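Local coordinates for protein Non-ribosomal peptide synthetase (PDB 3WV4) that is a non-ribosomal peptide synthetase whose modelled N-terminal part belongs to the AMP-binding enzymes of the ANL clan, at residues I271-E279 / L295-A306; Y231-R240 / I254-A265. All coordinates share one frame; numbering follows the deposited sequence.

Contact 1: I271-E279 / L295-A306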
loop_
_atom_site.group_PDB
_atom_site.type_symbol
_atom_site.label_atom_id
_atom_site.label_comp_id
_atom_site.label_asym_id
_atom_site.label_seq_id
_atom_site.Cartn_x
_atom_site.Cartn_y
_atom_site.Cartn_z
ATOM N N ILE A 271 -18.050 3.334 14.240
ATOM C CA ILE A 271 -18.848 4.168 15.144
ATOM C C ILE A 271 -18.110 4.634 16.408
ATOM O O ILE A 271 -18.225 5.800 16.771
ATOM C CB ILE A 271 -20.227 3.509 15.493
ATOM C CG1 ILE A 271 -20.703 3.810 16.950
ATOM C CG2 ILE A 271 -20.218 1.990 15.214
ATOM C CD1 ILE A 271 -21.305 5.192 17.160
ATOM N N ALA A 272 -17.362 3.743 17.076
ATOM C CA ALA A 272 -16.486 4.129 18.214
ATOM C C ALA A 272 -15.116 4.618 17.736
ATOM O O ALA A 272 -14.136 4.694 18.482
ATOM C CB ALA A 272 -16.320 2.973 19.174
ATOM N N LEU A 273 -15.074 4.971 16.464
ATOM C CA LEU A 273 -13.900 5.489 15.845
ATOM C C LEU A 273 -13.101 6.486 16.682
ATOM O O LEU A 273 -11.888 6.328 16.810
ATOM C CB LEU A 273 -14.288 6.117 14.524
ATOM C CG LEU A 273 -13.105 6.460 13.642
ATOM C CD1 LEU A 273 -12.253 5.222 13.373
ATOM C CD2 LEU A 273 -13.623 7.074 12.356
ATOM N N VAL A 274 -13.764 7.504 17.249
ATOM C CA VAL A 274 -13.035 8.581 17.941
ATOM C C VAL A 274 -12.301 8.089 19.200
ATOM O O VAL A 274 -11.156 8.483 19.483
ATOM C CB VAL A 274 -13.945 9.747 18.345
ATOM C CG1 VAL A 274 -13.139 10.822 19.076
ATOM C CG2 VAL A 274 -14.631 10.342 17.112
ATOM N N LYS A 275 -12.977 7.229 19.929
ATOM C CA LYS A 275 -12.419 6.579 21.086
ATOM C C LYS A 275 -11.214 5.714 20.703
ATOM O O LYS A 275 -10.114 5.872 21.250
ATOM C CB LYS A 275 -13.505 5.717 21.729
ATOM C CG LYS A 275 -13.174 5.189 23.111
ATOM C CD LYS A 275 -14.197 4.140 23.513
ATOM C CE LYS A 275 -14.112 3.848 24.986
ATOM N NZ LYS A 275 -15.105 2.809 25.388
ATOM N N SER A 276 -11.407 4.819 19.747
ATOM C CA SER A 276 -10.298 4.012 19.246
ATOM C C SER A 276 -9.067 4.878 18.926
ATOM O O SER A 276 -7.944 4.524 19.268
ATOM C CB SER A 276 -10.732 3.231 18.006
ATOM O OG SER A 276 -12.123 2.963 18.061
ATOM N N LEU A 277 -9.279 5.998 18.250
ATOM C CA LEU A 277 -8.171 6.841 17.879
ATOM C C LEU A 277 -7.436 7.347 19.079
ATOM O O LEU A 277 -6.214 7.249 19.138
ATOM C CB LEU A 277 -8.638 8.026 17.043
ATOM C CG LEU A 277 -9.104 7.553 15.657
ATOM C CD1 LEU A 277 -9.927 8.629 14.942
ATOM C CD2 LEU A 277 -7.869 7.269 14.825
ATOM N N ARG A 278 -8.187 7.910 20.010
ATOM C CA ARG A 278 -7.627 8.496 21.225
ATOM C C ARG A 278 -6.920 7.450 22.064
ATOM O O ARG A 278 -5.770 7.635 22.499
ATOM C CB ARG A 278 -8.714 9.228 22.040
ATOM C CG ARG A 278 -8.259 9.729 23.433
ATOM C CD ARG A 278 -9.417 10.164 24.339
ATOM N NE ARG A 278 -10.533 10.635 23.515
ATOM C CZ ARG A 278 -11.755 10.101 23.481
ATOM N NH1 ARG A 278 -12.105 9.086 24.270
ATOM N NH2 ARG A 278 -12.645 10.630 22.656
ATOM N N GLU A 279 -7.608 6.348 22.306
ATOM C CA GLU A 279 -7.066 5.296 23.140
ATOM C C GLU A 279 -5.867 4.590 22.518
ATOM O O GLU A 279 -5.073 4.022 23.235
ATOM C CB GLU A 279 -8.175 4.295 23.520
ATOM C CG GLU A 279 -9.194 4.942 24.460
ATOM C CD GLU A 279 -10.223 3.964 25.027
ATOM O OE1 GLU A 279 -10.132 2.758 24.697
ATOM O OE2 GLU A 279 -11.110 4.414 25.809
ATOM N N LEU A 295 -15.757 10.850 10.438
ATOM C CA LEU A 295 -14.971 11.307 11.576
ATOM C C LEU A 295 -15.384 12.704 12.109
ATOM O O LEU A 295 -15.416 12.934 13.305
ATOM C CB LEU A 295 -13.462 11.305 11.251
ATOM C CG LEU A 295 -12.480 11.611 12.431
ATOM C CD1 LEU A 295 -12.878 10.943 13.740
ATOM C CD2 LEU A 295 -11.007 11.293 12.167
ATOM N N THR A 296 -15.684 13.633 11.226
ATOM C CA THR A 296 -16.092 14.976 11.652
ATOM C C THR A 296 -17.511 14.963 12.287
ATOM O O THR A 296 -17.757 15.635 13.290
ATOM C CB THR A 296 -16.072 15.921 10.465
ATOM O OG1 THR A 296 -16.872 15.362 9.423
ATOM C CG2 THR A 296 -14.615 16.114 9.950
ATOM N N THR A 297 -18.409 14.172 11.703
ATOM C CA THR A 297 -19.735 13.863 12.248
ATOM C C THR A 297 -19.641 13.227 13.672
ATOM O O THR A 297 -20.305 13.704 14.611
ATOM C CB THR A 297 -20.466 12.954 11.236
ATOM O OG1 THR A 297 -20.635 13.686 10.015
ATOM C CG2 THR A 297 -21.818 12.473 11.729
ATOM N N LEU A 298 -18.762 12.226 13.832
ATOM C CA LEU A 298 -18.580 11.544 15.132
ATOM C C LEU A 298 -17.952 12.418 16.231
ATOM O O LEU A 298 -18.198 12.212 17.431
ATOM C CB LEU A 298 -17.740 10.267 15.012
ATOM C CG LEU A 298 -18.285 8.950 14.483
ATOM C CD1 LEU A 298 -19.405 9.111 13.487
ATOM C CD2 LEU A 298 -17.159 8.115 13.876
ATOM N N ILE A 299 -17.131 13.372 15.828
ATOM C CA ILE A 299 -16.343 14.139 16.806
ATOM C C ILE A 299 -17.206 15.111 17.610
ATOM O O ILE A 299 -16.919 15.345 18.778
ATOM C CB ILE A 299 -15.140 14.847 16.146
ATOM C CG1 ILE A 299 -14.058 15.143 17.189
ATOM C CG2 ILE A 299 -15.565 16.094 15.399
ATOM C CD1 ILE A 299 -13.366 13.924 17.742
ATOM N N ARG A 300 -18.274 15.614 16.982
ATOM C CA ARG A 300 -19.307 16.406 17.642
ATOM C C ARG A 300 -19.908 15.656 18.828
ATOM O O ARG A 300 -20.253 16.249 19.836
ATOM C CB ARG A 300 -20.425 16.751 16.643
ATOM C CG ARG A 300 -20.113 17.937 15.729
ATOM C CD ARG A 300 -21.095 18.106 14.561
ATOM N NE ARG A 300 -22.417 17.527 14.827
ATOM C CZ ARG A 300 -23.377 18.085 15.581
ATOM N NH1 ARG A 300 -23.209 19.271 16.172
ATOM N NH2 ARG A 300 -24.531 17.448 15.750
ATOM N N ARG A 301 -20.031 14.343 18.702
ATOM C CA ARG A 301 -20.536 13.519 19.809
ATOM C C ARG A 301 -19.471 13.235 20.893
ATOM O O ARG A 301 -19.802 12.618 21.900
ATOM C CB ARG A 301 -21.121 12.186 19.290
ATOM C CG ARG A 301 -22.375 12.320 18.418
ATOM C CD ARG A 301 -23.680 11.931 19.139
ATOM N NE ARG A 301 -23.921 12.653 20.401
ATOM C CZ ARG A 301 -24.297 13.933 20.508
ATOM N NH1 ARG A 301 -24.486 14.695 19.427
ATOM N NH2 ARG A 301 -24.472 14.469 21.717
ATOM N N ASP A 302 -18.222 13.686 20.708
ATOM C CA ASP A 302 -17.162 13.347 21.655
ATOM C C ASP A 302 -16.155 14.496 21.902
ATOM O O ASP A 302 -15.146 14.616 21.185
ATOM C CB ASP A 302 -16.458 12.065 21.173
ATOM C CG ASP A 302 -15.485 11.496 22.202
ATOM O OD1 ASP A 302 -15.058 12.248 23.110
ATOM O OD2 ASP A 302 -15.119 10.310 22.088
ATOM N N PRO A 303 -16.393 15.309 22.960
ATOM C CA PRO A 303 -15.564 16.499 23.253
ATOM C C PRO A 303 -14.151 16.208 23.848
ATOM O O PRO A 303 -13.374 17.142 24.076
ATOM C CB PRO A 303 -16.435 17.277 24.249
ATOM C CG PRO A 303 -17.155 16.201 25.006
ATOM C CD PRO A 303 -17.329 15.030 24.071
ATOM N N GLU A 304 -13.827 14.939 24.079
ATOM C CA GLU A 304 -12.479 14.535 24.521
ATOM C C GLU A 304 -11.496 14.476 23.366
ATOM O O GLU A 304 -10.300 14.450 23.601
ATOM C CB GLU A 304 -12.503 13.163 25.202
ATOM C CG GLU A 304 -12.643 13.272 26.700
ATOM C CD GLU A 304 -12.766 11.914 27.351
ATOM O OE1 GLU A 304 -11.734 11.268 27.585
ATOM O OE2 GLU A 304 -13.909 11.493 27.583
ATOM N N GLY A 305 -12.031 14.397 22.140
ATOM C CA GLY A 305 -11.250 14.479 20.896
ATOM C C GLY A 305 -10.271 13.341 20.657
ATOM O O GLY A 305 -10.468 12.205 21.094
ATOM N N ALA A 306 -9.209 13.654 19.921
ATOM C CA ALA A 306 -8.088 12.744 19.805
ATOM C C ALA A 306 -6.875 13.630 19.569
ATOM O O ALA A 306 -6.355 13.754 18.462
ATOM C CB ALA A 306 -8.307 11.724 18.709
#

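Contact 2: Y231-R240 / I254-A265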
loop_
_atom_site.group_PDB
_atom_site.type_symbol
_atom_site.label_atom_id
_atom_site.label_comp_id
_atom_site.label_asym_id
_atom_site.label_seq_id
_atom_site.Cartn_x
_atom_site.Cartn_y
_atom_site.Cartn_z
ATOM N N TYR A 231 6.864 10.203 8.369
ATOM C CA TYR A 231 6.533 9.270 9.461
ATOM C C TYR A 231 7.829 9.018 10.227
ATOM O O TYR A 231 8.887 9.098 9.656
ATOM C CB TYR A 231 6.007 7.916 8.989
ATOM C CG TYR A 231 4.589 7.874 8.453
ATOM C CD1 TYR A 231 4.295 8.449 7.225
ATOM C CD2 TYR A 231 3.575 7.154 9.075
ATOM C CE1 TYR A 231 3.060 8.358 6.657
ATOM C CE2 TYR A 231 2.271 7.078 8.493
ATOM C CZ TYR A 231 2.034 7.666 7.264
ATOM O OH TYR A 231 0.734 7.679 6.605
ATOM N N HIS A 232 7.725 8.758 11.520
ATOM C CA HIS A 232 8.904 8.439 12.334
ATOM C C HIS A 232 8.547 7.371 13.377
ATOM O O HIS A 232 7.380 6.965 13.505
ATOM C CB HIS A 232 9.519 9.686 12.952
ATOM C CG HIS A 232 8.573 10.476 13.783
ATOM N ND1 HIS A 232 8.243 10.123 15.073
ATOM C CD2 HIS A 232 7.871 11.605 13.509
ATOM C CE1 HIS A 232 7.389 11.006 15.567
ATOM N NE2 HIS A 232 7.132 11.906 14.632
ATOM N N ALA A 233 9.575 6.908 14.076
ATOM C CA ALA A 233 9.476 5.716 14.909
ATOM C C ALA A 233 8.481 5.828 16.041
ATOM O O ALA A 233 7.971 4.841 16.485
ATOM C CB ALA A 233 10.864 5.331 15.459
ATOM N N GLU A 234 8.249 7.026 16.545
ATOM C CA GLU A 234 7.259 7.222 17.553
ATOM C C GLU A 234 5.825 7.440 17.003
ATOM O O GLU A 234 4.952 7.689 17.776
ATOM C CB GLU A 234 7.708 8.377 18.456
ATOM C CG GLU A 234 8.925 7.934 19.317
ATOM C CD GLU A 234 9.464 8.986 20.276
ATOM O OE1 GLU A 234 9.843 10.105 19.832
ATOM O OE2 GLU A 234 9.552 8.671 21.499
ATOM N N ASP A 235 5.583 7.387 15.684
ATOM C CA ASP A 235 4.205 7.533 15.188
ATOM C C ASP A 235 3.415 6.269 15.422
ATOM O O ASP A 235 3.939 5.224 15.591
ATOM C CB ASP A 235 4.137 7.929 13.731
ATOM C CG ASP A 235 4.403 9.406 13.517
ATOM O OD1 ASP A 235 3.748 10.237 14.192
ATOM O OD2 ASP A 235 5.265 9.750 12.641
ATOM N N ILE A 236 2.124 6.422 15.533
ATOM C CA ILE A 236 1.255 5.308 15.647
ATOM C C ILE A 236 0.256 5.551 14.515
ATOM O O ILE A 236 -0.446 6.551 14.542
ATOM C CB ILE A 236 0.579 5.319 17.006
ATOM C CG1 ILE A 236 1.649 5.026 18.093
ATOM C CG2 ILE A 236 -0.550 4.298 17.028
ATOM C CD1 ILE A 236 1.190 4.951 19.555
ATOM N N VAL A 237 0.191 4.627 13.552
ATOM C CA VAL A 237 -0.577 4.783 12.326
ATOM C C VAL A 237 -1.878 4.005 12.432
ATOM O O VAL A 237 -1.870 2.761 12.543
ATOM C CB VAL A 237 0.226 4.297 11.109
ATOM C CG1 VAL A 237 -0.467 4.607 9.790
ATOM C CG2 VAL A 237 1.630 4.946 11.135
ATOM N N PHE A 238 -2.991 4.722 12.389
ATOM C CA PHE A 238 -4.295 4.107 12.477
ATOM C C PHE A 238 -4.830 3.865 11.069
ATOM O O PHE A 238 -5.229 4.789 10.369
ATOM C CB PHE A 238 -5.251 4.985 13.281
ATOM C CG PHE A 238 -6.540 4.272 13.685
ATOM C CD1 PHE A 238 -7.599 4.173 12.813
ATOM C CD2 PHE A 238 -6.651 3.671 14.952
ATOM C CE1 PHE A 238 -8.764 3.499 13.182
ATOM C CE2 PHE A 238 -7.814 3.030 15.325
ATOM C CZ PHE A 238 -8.871 2.919 14.445
ATOM N N CYS A 239 -4.867 2.602 10.678
ATOM C CA CYS A 239 -5.168 2.225 9.342
ATOM C C CYS A 239 -6.429 1.392 9.289
ATOM O O CYS A 239 -6.470 0.208 9.700
ATOM C CB CYS A 239 -4.007 1.453 8.731
ATOM S SG CYS A 239 -4.248 1.189 6.985
ATOM N N ARG A 240 -7.447 2.033 8.743
ATOM C CA ARG A 240 -8.760 1.464 8.577
ATOM C C ARG A 240 -8.866 0.917 7.142
ATOM O O ARG A 240 -9.757 0.128 6.799
ATOM C CB ARG A 240 -9.743 2.584 8.903
ATOM C CG ARG A 240 -11.206 2.235 8.944
ATOM C CD ARG A 240 -11.757 1.823 10.322
ATOM N NE ARG A 240 -13.073 2.464 10.444
ATOM C CZ ARG A 240 -14.120 2.155 9.675
ATOM N NH1 ARG A 240 -14.050 1.156 8.783
ATOM N NH2 ARG A 240 -15.258 2.824 9.805
ATOM N N ILE A 254 5.696 1.734 5.012
ATOM C CA ILE A 254 6.249 2.939 5.575
ATOM C C ILE A 254 6.395 2.815 7.112
ATOM O O ILE A 254 7.400 3.313 7.680
ATOM C CB ILE A 254 5.434 4.158 5.180
ATOM C CG1 ILE A 254 5.629 4.400 3.679
ATOM C CG2 ILE A 254 5.859 5.357 6.012
ATOM C CD1 ILE A 254 4.565 5.211 3.042
ATOM N N SER A 255 5.431 2.202 7.782
ATOM C CA SER A 255 5.615 1.952 9.212
ATOM C C SER A 255 6.837 1.146 9.395
ATOM O O SER A 255 7.632 1.431 10.243
ATOM C CB SER A 255 4.444 1.241 9.889
ATOM O OG SER A 255 3.237 1.856 9.520
ATOM N N THR A 256 7.005 0.132 8.576
ATOM C CA THR A 256 8.147 -0.769 8.729
ATOM C C THR A 256 9.466 -0.036 8.411
ATOM O O THR A 256 10.442 -0.152 9.142
ATOM C CB THR A 256 7.941 -2.023 7.891
ATOM O OG1 THR A 256 6.670 -2.615 8.227
ATOM C CG2 THR A 256 9.013 -3.007 8.155
ATOM N N LEU A 257 9.462 0.805 7.400
ATOM C CA LEU A 257 10.662 1.603 7.015
ATOM C C LEU A 257 11.137 2.439 8.181
ATOM O O LEU A 257 12.320 2.499 8.453
ATOM C CB LEU A 257 10.345 2.496 5.806
ATOM C CG LEU A 257 11.287 3.609 5.414
ATOM C CD1 LEU A 257 12.643 3.061 4.963
ATOM C CD2 LEU A 257 10.679 4.381 4.252
ATOM N N THR A 258 10.216 3.036 8.922
ATOM C CA THR A 258 10.576 4.002 9.896
ATOM C C THR A 258 10.527 3.461 11.335
ATOM O O THR A 258 10.955 4.138 12.212
ATOM C CB THR A 258 9.583 5.197 9.870
ATOM O OG1 THR A 258 8.257 4.707 10.127
ATOM C CG2 THR A 258 9.620 5.877 8.518
ATOM N N GLY A 259 10.008 2.271 11.587
ATOM C CA GLY A 259 9.928 1.759 12.978
ATOM C C GLY A 259 8.655 2.130 13.696
ATOM O O GLY A 259 8.465 1.836 14.879
ATOM N N ALA A 260 7.715 2.733 12.988
ATOM C CA ALA A 260 6.461 3.121 13.613
ATOM C C ALA A 260 5.626 1.909 13.953
ATOM O O ALA A 260 6.002 0.794 13.680
ATOM C CB ALA A 260 5.663 4.042 12.680
ATOM N N LYS A 261 4.505 2.179 14.613
ATOM C CA LYS A 261 3.560 1.201 14.962
ATOM C C LYS A 261 2.314 1.336 14.072
ATOM O O LYS A 261 1.756 2.417 13.961
ATOM C CB LYS A 261 3.159 1.388 16.422
ATOM C CG LYS A 261 2.235 0.293 16.890
ATOM C CD LYS A 261 1.740 0.534 18.325
ATOM C CE LYS A 261 0.608 -0.435 18.579
ATOM N NZ LYS A 261 0.212 -0.400 20.011
ATOM N N LEU A 262 1.900 0.229 13.466
ATOM C CA LEU A 262 0.736 0.217 12.656
ATOM C C LEU A 262 -0.405 -0.426 13.405
ATOM O O LEU A 262 -0.271 -1.524 13.956
ATOM C CB LEU A 262 1.044 -0.501 11.349
ATOM C CG LEU A 262 -0.132 -0.512 10.405
ATOM C CD1 LEU A 262 -0.345 0.839 9.767
ATOM C CD2 LEU A 262 0.113 -1.575 9.361
ATOM N N VAL A 263 -1.530 0.256 13.443
ATOM C CA VAL A 263 -2.751 -0.259 14.074
ATOM C C VAL A 263 -3.707 -0.608 12.979
ATOM O O VAL A 263 -4.230 0.288 12.238
ATOM C CB VAL A 263 -3.435 0.771 15.015
ATOM C CG1 VAL A 263 -4.701 0.189 15.623
ATOM C CG2 VAL A 263 -2.470 1.234 16.083
ATOM N N LEU A 264 -3.929 -1.891 12.841
ATOM C CA LEU A 264 -4.787 -2.376 11.769
ATOM C C LEU A 264 -6.203 -2.399 12.305
ATOM O O LEU A 264 -6.531 -3.252 13.124
ATOM C CB LEU A 264 -4.344 -3.769 11.368
ATOM C CG LEU A 264 -2.920 -4.007 10.765
ATOM C CD1 LEU A 264 -2.474 -5.463 10.928
ATOM C CD2 LEU A 264 -2.743 -3.639 9.295
ATOM N N ALA A 265 -7.044 -1.465 11.899
ATOM C CA ALA A 265 -8.476 -1.551 12.309
ATOM C C ALA A 265 -9.342 -2.029 11.145
ATOM O O ALA A 265 -8.840 -2.184 10.012
ATOM C CB ALA A 265 -8.965 -0.209 12.780
#

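Contact 1: I271-E279 / L295-A306
Helix 273-279 packs crosswise against helix 295-300 through V274, L295 and L298, and then meets the Asx turn and type I beta turn at D302-G305. The short helix axes cross at -87°, 10.0 Å apart. V274 carries the apolar part: its CG2 touches both L298 CB and L295 CD1, while CG1, anti to the backbone N (chi1 179°), meets I299 CD1 at 3.4 Å, tighter than usual for two methyl carbons. L277 CD1 and L295 CD1 meet tip to tip at 3.9 Å, and L298 CD2 rests on L273 CB. One turn after V274, R278 reaches the turn. Bent at chi3 (-28°), it grips G305 O side-on with NE (2.9 Å) and NH2 (3.1 Å), the latter on a lone pair. NH2 also forms a salt bridge to D302 OD2 (2.6 Å); the oxygen lies in the guanidinium plane, but is approached from above the carboxylate plane. E304 CB lies over one guanidinium face, toward its rim; E304 OE1 adds only a weak, long charge contact to NH1. D302 OD1 accepts from E304 N (3.1 Å) in the Asx turn. G305 O and D302 together thus hold the guanidinium, whose charge probably steadies the D302 carboxylate.

Contact 2: Y231-R240 / I254-A265
The carbonyl oxygen of I254, whose side chain packs on Y231, is gripped twice by T258: the backbone N (3.1 Å) and OG1 (2.9 Å) reach it from opposite faces of its plane. With chi1 at 59°, OG1 turns back to that carbonyl and CG2 goes to Y231 O. I254 CG2 sits over one face of the Y231 ring, 4.0 Å from the centroid, a CH-pi contact. After T258 the chain leaves the helix at G259, which has positive phi, and A260 CB touches both H232 O and D235 O. From here the two segments run as parallel strands. K261 N bonds to D235 O, V237 N to K261 O (2.7 Å), V263 N to V237 O (2.7 Å), C239 N to V263 O and A265 N to C239 O. On one face L262 CD1 spans V237 CB (3.8 Å) and C239 CB; on the other, I236 CG2 meets V263 CG2 (3.7 Å) and F238 CD2 nears V263 CG1. Past the strand end, A265 CB approaches F238 CZ obliquely. D235 OD2 accepts the backbone N of H232 and pairs with R310, while K261 NZ pairs with E65. The two strands and helix 246-258 form a beta-alpha-beta unit. Backbone bonds join L262 to A63 and E65 of strand 62-65, and I236 and F238 to M284 of strand 284-287; helix 215-229 packs on I254.

Overall arrangement
From the N terminus, contact 2 comes first: the chain leaves strand 236-239, runs through helix 246-258 and returns as strand 261-264, closing a beta-alpha-beta crossover. After unmodelled residues 266-270, helix 273-280, strand 284-287 and helix 289-300 follow, and contact 1 closes this second excursion. The two loops lie in series, neither nested nor crossed, with centres about 20 Å apart. They meet at F238, whose ring packs against L273, S276 and L277; L277 CD2 comes within 3.5 Å of F238 CG. Strand 284-287, inside the second loop, also backs contact 1: M285 packs on L277 and L295.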